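Side-chain contacts in transcriptional regulator, MarR family (Bacillus cereus, PDB 4XRF), which probably binds DNA and regulates transcription as a winged helix-turn-helix protein of the MarR family: residues G15-M18 with Q19-L23; A47-A50 with T51-A54; I64-M67 with I68-I72; S117-E120 with L121-E125. One frame throughout, in Å; residues are numbered along the deposited sequence.

Contact 1. Residues G15-M18 with Q19-L23; sequences GKKM and QTELL. With ISQ (isoquinoline), chain E; DAO (lauric acid), chain F; DAO (lauric acid), chain B.
M18 and L22 sit one turn apart on helix 4-29 and are joined twice, through the backbone and through apolar side chains. Among the backbone bonds, L22 N reaches M18 O at 2.9 Å, and Q19 N bonds to G15 O at the same 2.9 Å. T20 adds a hydroxyl: with chi1 at -49°, OG1 stands beside its own backbone N and gives a weak bond to K16 O at 3.3 Å.

The apolar part is loose within the helix, with M18 CG 4.2 Å from L22 CD2. M18 is held more closely by isoquinoline. Chi1 (-134°) sets M18 CG 3.3 Å from ISQ C1, and the bends at chi2 and chi3 bring CE against ISQ C3. Q8 of the second subunit packs on both M18 and L22.

The charged groups interact weakly. K17 and E21 cross at a slant, NZ to OE2 4.1 Å, too far for a salt bridge. K16 NZ makes a weak hydrogen bond to O2 of the chain F lauric acid at 3.4 Å. The helix thus meets the ring with M18 carbons and the fatty acid head with a lysine, K16 and Q19 lining the lauric acid pocket together with F12.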
loop_
_atom_site.group_PDB
_atom_site.type_symbol
_atom_site.label_atom_id
_atom_site.label_comp_id
_atom_site.label_asym_id
_atom_site.label_seq_id
_atom_site.Cartn_x
_atom_site.Cartn_y
_atom_site.Cartn_z
ATOM N N GLY A 15 -7.450 -1.132 -8.596
ATOM C CA GLY A 15 -6.152 -0.689 -8.071
ATOM C C GLY A 15 -5.534 -1.659 -7.093
ATOM O O GLY A 15 -4.321 -1.816 -7.066
ATOM N N LYS A 16 -6.382 -2.297 -6.294
ATOM C CA LYS A 16 -6.011 -3.337 -5.357
ATOM C C LYS A 16 -5.380 -4.532 -6.104
ATOM O O LYS A 16 -4.348 -5.064 -5.684
ATOM C CB LYS A 16 -7.282 -3.762 -4.617
ATOM C CG LYS A 16 -7.120 -4.514 -3.315
ATOM C CD LYS A 16 -8.488 -4.675 -2.658
ATOM C CE LYS A 16 -8.510 -5.799 -1.631
ATOM N NZ LYS A 16 -8.553 -7.152 -2.259
ATOM N N LYS A 17 -6.001 -4.944 -7.210
ATOM C CA LYS A 17 -5.451 -5.983 -8.085
ATOM C C LYS A 17 -4.188 -5.511 -8.835
ATOM O O LYS A 17 -3.189 -6.226 -8.892
ATOM C CB LYS A 17 -6.520 -6.455 -9.076
ATOM C CG LYS A 17 -6.101 -7.621 -9.947
ATOM C CD LYS A 17 -6.192 -8.947 -9.195
ATOM C CE LYS A 17 -5.640 -10.070 -10.048
ATOM N NZ LYS A 17 -5.733 -11.402 -9.385
ATOM N N MET A 18 -4.238 -4.309 -9.399
ATOM C CA MET A 18 -3.112 -3.743 -10.157
ATOM C C MET A 18 -1.845 -3.542 -9.305
ATOM O O MET A 18 -0.731 -3.665 -9.802
ATOM C CB MET A 18 -3.529 -2.418 -10.802
ATOM C CG MET A 18 -3.131 -2.257 -12.261
ATOM S SD MET A 18 -3.987 -3.430 -13.324
ATOM C CE MET A 18 -4.473 -2.400 -14.696
ATOM N N GLN A 19 -2.024 -3.236 -8.025
ATOM C CA GLN A 19 -0.916 -3.054 -7.084
ATOM C C GLN A 19 -0.094 -4.333 -6.858
ATOM O O GLN A 19 1.136 -4.293 -6.795
ATOM C CB GLN A 19 -1.469 -2.560 -5.754
ATOM C CG GLN A 19 -0.445 -1.940 -4.835
ATOM C CD GLN A 19 -1.092 -1.029 -3.817
ATOM O OE1 GLN A 19 -1.699 -0.013 -4.169
ATOM N NE2 GLN A 19 -0.975 -1.390 -2.546
ATOM N N THR A 20 -0.783 -5.458 -6.723
ATOM C CA THR A 20 -0.132 -6.757 -6.627
ATOM C C THR A 20 0.703 -7.029 -7.884
ATOM O O THR A 20 1.812 -7.532 -7.799
ATOM C CB THR A 20 -1.186 -7.873 -6.470
ATOM O OG1 THR A 20 -2.112 -7.495 -5.443
ATOM C CG2 THR A 20 -0.544 -9.232 -6.125
ATOM N N GLU A 21 0.155 -6.699 -9.049
ATOM C CA GLU A 21 0.840 -6.979 -10.301
ATOM C C GLU A 21 2.031 -6.033 -10.496
ATOM O O GLU A 21 3.046 -6.416 -11.063
ATOM C CB GLU A 21 -0.128 -6.905 -11.494
ATOM C CG GLU A 21 -1.420 -7.723 -11.365
ATOM C CD GLU A 21 -1.200 -9.213 -11.253
ATOM O OE1 GLU A 21 -0.072 -9.681 -11.514
ATOM O OE2 GLU A 21 -2.168 -9.934 -10.901
ATOM N N LEU A 22 1.917 -4.815 -9.975
ATOM C CA LEU A 22 2.970 -3.820 -10.121
ATOM C C LEU A 22 4.115 -4.121 -9.167
ATOM O O LEU A 22 5.270 -3.833 -9.474
ATOM C CB LEU A 22 2.428 -2.393 -9.901
ATOM C CG LEU A 22 1.980 -1.527 -11.091
ATOM C CD1 LEU A 22 1.964 -2.243 -12.432
ATOM C CD2 LEU A 22 0.618 -0.907 -10.819
ATOM N N LEU A 23 3.806 -4.706 -8.015
ATOM C CA LEU A 23 4.870 -5.136 -7.106
ATOM C C LEU A 23 5.675 -6.280 -7.742
ATOM O O LEU A 23 6.901 -6.307 -7.643
ATOM C CB LEU A 23 4.327 -5.522 -5.724
ATOM C CG LEU A 23 5.311 -6.142 -4.712
ATOM C CD1 LEU A 23 6.509 -5.232 -4.418
ATOM C CD2 LEU A 23 4.589 -6.524 -3.425
HETATM C C1 ISQ E . -3.716 0.932 -12.788
HETATM N N2 ISQ E . -3.302 0.719 -14.056
HETATM C C3 ISQ E . -4.112 0.901 -15.124
HETATM C C4 ISQ E . -5.443 1.310 -14.982
HETATM C C4A ISQ E . -5.937 1.550 -13.704
HETATM C C5 ISQ E . -7.246 1.956 -13.482
HETATM C C6 ISQ E . -7.679 2.181 -12.172
HETATM C C7 ISQ E . -6.827 1.998 -11.079
HETATM C C8 ISQ E . -5.503 1.585 -11.252
HETATM C C8A ISQ E . -5.026 1.354 -12.543
HETATM O O1 DAO F . -4.587 -6.797 -1.979
HETATM O O2 DAO F . -5.788 -7.332 -0.227
HETATM C C1 DAO F . -4.805 -6.753 -0.746
HETATM C C2 DAO F . -3.849 -5.989 0.158
HETATM C C3 DAO F . -3.184 -4.804 -0.545
HETATM C C4 DAO F . -3.722 -3.466 -0.035
HETATM C C5 DAO F . -4.707 -2.858 -1.029
HETATM C C6 DAO F . -4.828 -1.346 -0.870
HETATM C C7 DAO F . -5.753 -0.765 -1.938
HETATM C C8 DAO F . -5.191 0.510 -2.565
HETATM C C9 DAO F . -5.985 0.888 -3.815
HETATM C C10 DAO F . -5.266 1.920 -4.680
HETATM C C11 DAO F . -6.267 2.830 -5.387
HETATM C C12 DAO F . -5.746 3.314 -6.723
HETATM O O1 DAO B . 0.230 -8.391 -0.827
HETATM O O2 DAO B . 1.145 -8.853 -2.763
HETATM C C1 DAO B . 0.555 -8.061 -1.990
HETATM C C2 DAO B . 0.219 -6.666 -2.496
HETATM C C3 DAO B . 0.194 -5.618 -1.381
HETATM C C4 DAO B . 1.389 -4.668 -1.467
HETATM C C5 DAO B . 2.446 -5.022 -0.426
HETATM C C6 DAO B . 3.342 -3.835 -0.087
HETATM C C7 DAO B . 4.328 -4.204 1.020
HETATM C C8 DAO B . 4.444 -3.113 2.085
HETATM C C9 DAO B . 5.197 -3.635 3.308
HETATM C C10 DAO B . 5.032 -2.736 4.529
HETATM C C11 DAO B . 6.286 -2.764 5.399
HETATM C C12 DAO B . 5.964 -2.555 6.864
#

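Contact 2. Residues A47-A50 with T51-A54; sequences ASRA and TTLA. With PO4 (phosphate ion), chain D.
T51 and R49 share a water at the start of helix 50-57: T51 OG1 lies 2.7 Å from it, and R49 NH1 donates to it at 3.0 Å. The threonine can reach it because chi1 (54°) tucks OG1 between its backbone N and carbonyl carbon. The same R49 NH1 donates at 2.7 Å to O4 of a phosphate ion, probably from the crystallisation liquor, which lies at the guanidinium edge.

T52 comes next, its OG1 over one face of that guanidinium. The nearest approach, OG1 to R49 NH2 at 3.4 Å, has too poor an angle for a hydrogen bond. R49 itself is the N-cap, where the short strand 48-49 gives way to helix 50-57, the first helix of the helix-turn-helix pair, ahead of helix 61-73; A50 and S48 remain tied by backbone bonds to strand 89-93 of the wing sheet.

At L53 the backbone N bonds to R49 O, 3.1 Å away and fairly straight at 162°. Its side chain is buried against I41 and L42 of helix 33-45 and I64 and I68 of helix 61-73. A54 N then takes A50 O at 3.1 Å (170°).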
loop_
_atom_site.group_PDB
_atom_site.type_symbol
_atom_site.label_atom_id
_atom_site.label_comp_id
_atom_site.label_asym_id
_atom_site.label_seq_id
_atom_site.Cartn_x
_atom_site.Cartn_y
_atom_site.Cartn_z
ATOM N N ALA A 47 19.479 11.077 -25.523
ATOM C CA ALA A 47 19.653 12.147 -24.530
ATOM C C ALA A 47 18.617 13.260 -24.684
ATOM O O ALA A 47 18.448 13.827 -25.774
ATOM C CB ALA A 47 21.066 12.736 -24.621
ATOM N N SER A 48 17.956 13.601 -23.580
ATOM C CA SER A 48 16.895 14.605 -23.593
ATOM C C SER A 48 16.975 15.546 -22.387
ATOM O O SER A 48 17.502 15.166 -21.336
ATOM C CB SER A 48 15.523 13.904 -23.597
ATOM O OG SER A 48 15.509 12.765 -24.452
ATOM N N ARG A 49 16.435 16.757 -22.537
ATOM C CA ARG A 49 16.300 17.688 -21.424
ATOM C C ARG A 49 15.393 17.144 -20.330
ATOM O O ARG A 49 14.374 16.489 -20.618
ATOM C CB ARG A 49 15.771 19.054 -21.895
ATOM C CG ARG A 49 16.787 19.905 -22.648
ATOM C CD ARG A 49 16.182 21.257 -23.040
ATOM N NE ARG A 49 15.109 21.042 -24.002
ATOM C CZ ARG A 49 14.010 21.782 -24.109
ATOM N NH1 ARG A 49 13.788 22.816 -23.293
ATOM N NH2 ARG A 49 13.124 21.473 -25.043
ATOM N N ALA A 50 15.761 17.438 -19.081
ATOM C CA ALA A 50 14.966 17.035 -17.914
ATOM C C ALA A 50 13.591 17.704 -17.976
ATOM O O ALA A 50 12.600 17.113 -17.606
ATOM C CB ALA A 50 15.684 17.394 -16.613
ATOM N N THR A 51 13.533 18.941 -18.452
ATOM C CA THR A 51 12.239 19.624 -18.616
ATOM C C THR A 51 11.318 18.929 -19.644
ATOM O O THR A 51 10.116 18.880 -19.447
ATOM C CB THR A 51 12.415 21.116 -18.922
ATOM O OG1 THR A 51 13.279 21.255 -20.050
ATOM C CG2 THR A 51 13.054 21.839 -17.717
ATOM N N THR A 52 11.885 18.370 -20.711
ATOM C CA THR A 52 11.116 17.588 -21.682
ATOM C C THR A 52 10.566 16.270 -21.071
ATOM O O THR A 52 9.421 15.881 -21.329
ATOM C CB THR A 52 11.956 17.281 -22.940
ATOM O OG1 THR A 52 12.402 18.507 -23.541
ATOM C CG2 THR A 52 11.155 16.499 -23.965
ATOM N N LEU A 53 11.379 15.590 -20.268
ATOM C CA LEU A 53 10.919 14.423 -19.536
ATOM C C LEU A 53 9.715 14.766 -18.653
ATOM O O LEU A 53 8.704 14.060 -18.688
ATOM C CB LEU A 53 12.050 13.842 -18.690
ATOM C CG LEU A 53 13.211 13.174 -19.431
ATOM C CD1 LEU A 53 14.271 12.733 -18.424
ATOM C CD2 LEU A 53 12.730 11.985 -20.259
ATOM N N ALA A 54 9.831 15.853 -17.887
ATOM C CA ALA A 54 8.732 16.362 -17.067
ATOM C C ALA A 54 7.455 16.580 -17.897
ATOM O O ALA A 54 6.386 16.134 -17.509
ATOM C CB ALA A 54 9.138 17.652 -16.358
HETATM P P PO4 D . 10.911 24.938 -23.498
HETATM O O1 PO4 D . 11.799 25.784 -24.319
HETATM O O2 PO4 D . 9.805 25.790 -22.858
HETATM O O3 PO4 D . 10.302 23.844 -24.302
HETATM O O4 PO4 D . 11.724 24.316 -22.318
HETATM O O HOH W 1 14.809 23.373 -20.519
#

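Contact 3. Residues I64-M67 with I68-I72; sequences ITVM and IDRLI
I68 N to I64 O, 2.8 Å and almost straight at 171°, is the shortest bond of this turn of helix 61-73. The same pair also packs by side chain. I68 holds CG1 beside its backbone N (chi1 -69°), and the outstretched CD1 comes back across I64 at a slant to rest 3.7 Å from I64 CG2. CD1 is also in contact with I64 O. Both residues are buried against L53 of helix 50-57, and I64 reaches M57 as well.

The next bond, D69 N to T65 O at 2.9 Å, goes with two side chains lying alongside each other and pointing the same way. T65 CG2 is only loosely placed against D69, 4.1 Å from OD2. The carboxylate has its strong partner elsewhere: D69 OD1 forms a salt bridge with R79 of strand 77-81, which ties the helix to the wing.

V66 and R70 repeat the side-by-side pattern. R70 N bonds to V66 O at 3.1 Å, while V66 CG1 approaches R70 NH1 obliquely to 3.7 Å. Bends at chi2 and chi3 fold the arginine back so that D69 CB sits 3.6 Å above one guanidinium face, toward its rim. R70 NE is in a salt bridge to D73, and this pair helps fix the rotation of the group.

L71, bonded through its N to M67 O, turns with M67 toward I38 of helix 33-45. An apolar side packed into the domain and a mixed side carrying T65, V66, D69 and R70 are consistent with the second, probably DNA-recognition, helix of the winged helix-turn-helix.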
loop_
_atom_site.group_PDB
_atom_site.type_symbol
_atom_site.label_atom_id
_atom_site.label_comp_id
_atom_site.label_asym_id
_atom_site.label_seq_id
_atom_site.Cartn_x
_atom_site.Cartn_y
_atom_site.Cartn_z
ATOM N N ILE A 64 10.424 15.363 -11.508
ATOM C CA ILE A 64 11.318 14.579 -12.357
ATOM C C ILE A 64 12.721 14.506 -11.739
ATOM O O ILE A 64 13.401 13.477 -11.851
ATOM C CB ILE A 64 11.322 15.094 -13.818
ATOM C CG1 ILE A 64 11.279 13.937 -14.810
ATOM C CG2 ILE A 64 12.539 15.924 -14.116
ATOM C CD1 ILE A 64 9.958 13.209 -14.883
ATOM N N THR A 65 13.111 15.571 -11.037
ATOM C CA THR A 65 14.404 15.646 -10.347
ATOM C C THR A 65 14.576 14.478 -9.378
ATOM O O THR A 65 15.596 13.796 -9.417
ATOM C CB THR A 65 14.608 16.998 -9.633
ATOM O OG1 THR A 65 14.724 18.024 -10.617
ATOM C CG2 THR A 65 15.897 17.010 -8.790
ATOM N N VAL A 66 13.575 14.231 -8.538
ATOM C CA VAL A 66 13.618 13.093 -7.602
ATOM C C VAL A 66 13.720 11.759 -8.343
ATOM O O VAL A 66 14.523 10.898 -7.967
ATOM C CB VAL A 66 12.434 13.101 -6.597
ATOM C CG1 VAL A 66 12.579 11.987 -5.555
ATOM C CG2 VAL A 66 12.363 14.449 -5.885
ATOM N N MET A 67 12.920 11.594 -9.399
ATOM C CA MET A 67 12.926 10.356 -10.192
ATOM C C MET A 67 14.312 10.095 -10.756
ATOM O O MET A 67 14.873 8.997 -10.626
ATOM C CB MET A 67 11.895 10.418 -11.330
ATOM C CG MET A 67 10.530 9.857 -10.954
ATOM S SD MET A 67 9.169 10.192 -12.121
ATOM C CE MET A 67 8.497 11.708 -11.442
ATOM N N ILE A 68 14.865 11.124 -11.375
ATOM C CA ILE A 68 16.193 11.044 -11.946
ATOM C C ILE A 68 17.285 10.771 -10.898
ATOM O O ILE A 68 18.166 9.941 -11.145
ATOM C CB ILE A 68 16.503 12.298 -12.799
ATOM C CG1 ILE A 68 15.614 12.271 -14.056
ATOM C CG2 ILE A 68 17.983 12.353 -13.143
ATOM C CD1 ILE A 68 15.373 13.656 -14.620
ATOM N N ASP A 69 17.218 11.436 -9.740
ATOM C CA ASP A 69 18.120 11.097 -8.627
ATOM C C ASP A 69 18.094 9.581 -8.321
ATOM O O ASP A 69 19.129 8.986 -8.067
ATOM C CB ASP A 69 17.743 11.838 -7.345
ATOM C CG ASP A 69 18.055 13.301 -7.391
ATOM O OD1 ASP A 69 18.839 13.740 -8.272
ATOM O OD2 ASP A 69 17.513 14.029 -6.520
ATOM N N ARG A 70 16.913 8.966 -8.342
ATOM C CA ARG A 70 16.813 7.518 -8.048
ATOM C C ARG A 70 17.411 6.647 -9.163
ATOM O O ARG A 70 18.038 5.621 -8.883
ATOM C CB ARG A 70 15.368 7.086 -7.728
ATOM C CG ARG A 70 14.703 7.836 -6.576
ATOM C CD ARG A 70 15.275 7.488 -5.210
ATOM N NE ARG A 70 16.536 8.167 -4.892
ATOM C CZ ARG A 70 16.648 9.421 -4.436
ATOM N NH1 ARG A 70 15.569 10.175 -4.240
ATOM N NH2 ARG A 70 17.849 9.937 -4.181
ATOM N N LEU A 71 17.219 7.062 -10.414
ATOM C CA LEU A 71 17.781 6.363 -11.576
ATOM C C LEU A 71 19.306 6.503 -11.626
ATOM O O LEU A 71 19.987 5.615 -12.140
ATOM C CB LEU A 71 17.161 6.892 -12.878
ATOM C CG LEU A 71 16.023 6.194 -13.652
ATOM C CD1 LEU A 71 15.491 4.914 -13.022
ATOM C CD2 LEU A 71 14.909 7.155 -14.028
ATOM N N ILE A 72 19.820 7.619 -11.103
ATOM C CA ILE A 72 21.269 7.839 -10.905
ATOM C C ILE A 72 21.822 6.882 -9.833
ATOM O O ILE A 72 22.818 6.204 -10.077
ATOM C CB ILE A 72 21.591 9.330 -10.599
ATOM C CG1 ILE A 72 21.313 10.190 -11.832
ATOM C CG2 ILE A 72 23.045 9.530 -10.130
ATOM C CD1 ILE A 72 21.386 11.691 -11.569
#

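Contact 4. Residues S117-E120 with L121-E125; sequences SHLE and LQERE
R124 folds back over L119 and E120 from its first carbon. CB starts 3.9 Å from E120 O, and CG comes as near to that oxygen while lying against L119 CB. With chi3 at -89° the chain then turns and brings the guanidinium alongside the L119 carbonyl. NE bonds to L119 O at 3.1 Å from above the carbonyl plane. NH2 bonds to the same L119 O at 3.2 Å, within the carbonyl plane, so one oxygen is gripped side-on by two nitrogens. L121 CA lies 3.4 Å above one guanidinium face, near its rim. NH1, at the tip, is hydrogen-bonded to T2 O of the second subunit.

E120 is the N-cap, and R124 N is hydrogen-bonded to E120 O at 3.0 Å. Separately, E123 OE1 accepts from E120 N at 3.0 Å on the anti side of the carboxylate, which is one half of a capping box. E123 crosses L119 at about a right angle, and its OE1 also forms a salt bridge with K133 of the second subunit. E120 OE1 also lies close to Q122 CG.

Arginine and glutamate each hold a main-chain atom of the turn and a partner in the second subunit, which probably links the turn into helix 121-139 to that interface. The lysine probably also eases the nearness of the E120 and E123 carboxylates.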
loop_
_atom_site.group_PDB
_atom_site.type_symbol
_atom_site.label_atom_id
_atom_site.label_comp_id
_atom_site.label_asym_id
_atom_site.label_seq_id
_atom_site.Cartn_x
_atom_site.Cartn_y
_atom_site.Cartn_z
ATOM N N SER A 117 -4.972 -5.986 -23.401
ATOM C CA SER A 117 -5.159 -6.519 -24.737
ATOM C C SER A 117 -6.656 -6.689 -25.026
ATOM O O SER A 117 -7.057 -6.908 -26.169
ATOM C CB SER A 117 -4.409 -7.851 -24.895
ATOM O OG SER A 117 -5.197 -8.967 -24.486
ATOM N N HIS A 118 -7.473 -6.593 -23.978
ATOM C CA HIS A 118 -8.926 -6.680 -24.117
ATOM C C HIS A 118 -9.548 -5.294 -24.325
ATOM O O HIS A 118 -10.759 -5.168 -24.525
ATOM C CB HIS A 118 -9.550 -7.386 -22.906
ATOM C CG HIS A 118 -9.329 -8.864 -22.882
ATOM N ND1 HIS A 118 -10.187 -9.754 -23.495
ATOM C CD2 HIS A 118 -8.353 -9.609 -22.317
ATOM C CE1 HIS A 118 -9.743 -10.986 -23.309
ATOM N NE2 HIS A 118 -8.631 -10.926 -22.597
ATOM N N LEU A 119 -8.718 -4.258 -24.251
ATOM C CA LEU A 119 -9.150 -2.918 -24.643
ATOM C C LEU A 119 -8.662 -2.639 -26.051
ATOM O O LEU A 119 -7.482 -2.860 -26.355
ATOM C CB LEU A 119 -8.606 -1.837 -23.697
ATOM C CG LEU A 119 -8.902 -1.853 -22.192
ATOM C CD1 LEU A 119 -8.196 -0.686 -21.528
ATOM C CD2 LEU A 119 -10.393 -1.818 -21.888
ATOM N N GLU A 120 -9.566 -2.155 -26.901
ATOM C CA GLU A 120 -9.213 -1.577 -28.203
ATOM C C GLU A 120 -8.096 -0.552 -28.067
ATOM O O GLU A 120 -8.004 0.124 -27.042
ATOM C CB GLU A 120 -10.416 -0.857 -28.788
ATOM C CG GLU A 120 -11.151 -1.622 -29.867
ATOM C CD GLU A 120 -12.531 -1.051 -30.103
ATOM O OE1 GLU A 120 -12.759 0.112 -29.694
ATOM O OE2 GLU A 120 -13.385 -1.766 -30.674
ATOM N N LEU A 121 -7.272 -0.433 -29.109
ATOM C CA LEU A 121 -6.260 0.617 -29.212
ATOM C C LEU A 121 -6.860 1.997 -28.933
ATOM O O LEU A 121 -6.304 2.766 -28.148
ATOM C CB LEU A 121 -5.562 0.580 -30.577
ATOM C CG LEU A 121 -4.537 1.674 -30.907
ATOM C CD1 LEU A 121 -3.321 1.635 -30.000
ATOM C CD2 LEU A 121 -4.103 1.554 -32.357
ATOM N N GLN A 122 -8.011 2.278 -29.545
ATOM C CA GLN A 122 -8.735 3.531 -29.313
ATOM C C GLN A 122 -9.199 3.727 -27.851
ATOM O O GLN A 122 -9.210 4.847 -27.353
ATOM C CB GLN A 122 -9.887 3.715 -30.327
ATOM C CG GLN A 122 -10.819 2.513 -30.518
ATOM C CD GLN A 122 -10.465 1.595 -31.698
ATOM O OE1 GLN A 122 -9.309 1.195 -31.884
ATOM N NE2 GLN A 122 -11.478 1.238 -32.483
ATOM N N GLU A 123 -9.561 2.646 -27.165
ATOM C CA GLU A 123 -9.916 2.721 -25.739
ATOM C C GLU A 123 -8.699 2.992 -24.853
ATOM O O GLU A 123 -8.812 3.700 -23.870
ATOM C CB GLU A 123 -10.637 1.450 -25.267
ATOM C CG GLU A 123 -12.031 1.270 -25.857
ATOM C CD GLU A 123 -12.663 -0.063 -25.492
ATOM O OE1 GLU A 123 -11.965 -1.113 -25.516
ATOM O OE2 GLU A 123 -13.882 -0.069 -25.197
ATOM N N ARG A 124 -7.551 2.416 -25.203
ATOM C CA ARG A 124 -6.290 2.704 -24.525
ATOM C C ARG A 124 -5.881 4.163 -24.686
ATOM O O ARG A 124 -5.428 4.782 -23.718
ATOM C CB ARG A 124 -5.178 1.784 -25.009
ATOM C CG ARG A 124 -5.179 0.434 -24.309
ATOM C CD ARG A 124 -4.194 -0.508 -24.959
ATOM N NE ARG A 124 -4.807 -1.260 -26.043
ATOM C CZ ARG A 124 -4.137 -1.774 -27.067
ATOM N NH1 ARG A 124 -2.827 -1.611 -27.170
ATOM N NH2 ARG A 124 -4.785 -2.438 -28.000
ATOM N N GLU A 125 -6.069 4.705 -25.894
ATOM C CA GLU A 125 -5.808 6.125 -26.166
ATOM C C GLU A 125 -6.698 7.029 -25.295
ATOM O O GLU A 125 -6.200 7.991 -24.712
ATOM C CB GLU A 125 -5.959 6.459 -27.666
ATOM C CG GLU A 125 -4.919 5.773 -28.551
ATOM C CD GLU A 125 -5.118 5.953 -30.060
ATOM O OE1 GLU A 125 -6.273 5.906 -30.563
ATOM O OE2 GLU A 125 -4.088 6.118 -30.760
#

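The four contacts fall into two groups. Contacts 2 and 3 touch, on the successive helices 50-57 and 61-73 of the probable DNA-binding lobe: L53 CD1 lies 4.1 Å from I68 CD1, and A50 O is 3.7 Å from I64 CG2. Contacts 1 and 4, their centres 20 Å apart and nearest atoms about 8 Å apart, belong to the side that meets the second subunit, as in MarR-family dimers. Isoquinoline and two lauric acids lie against contact 1, while L119 of contact 4 has its side chain about 7 Å from an isoquinoline; the V66 side chain of contact 3 is about 10 Å from a lauric acid. Contact 1 is 23 Å from contact 3, centre to centre.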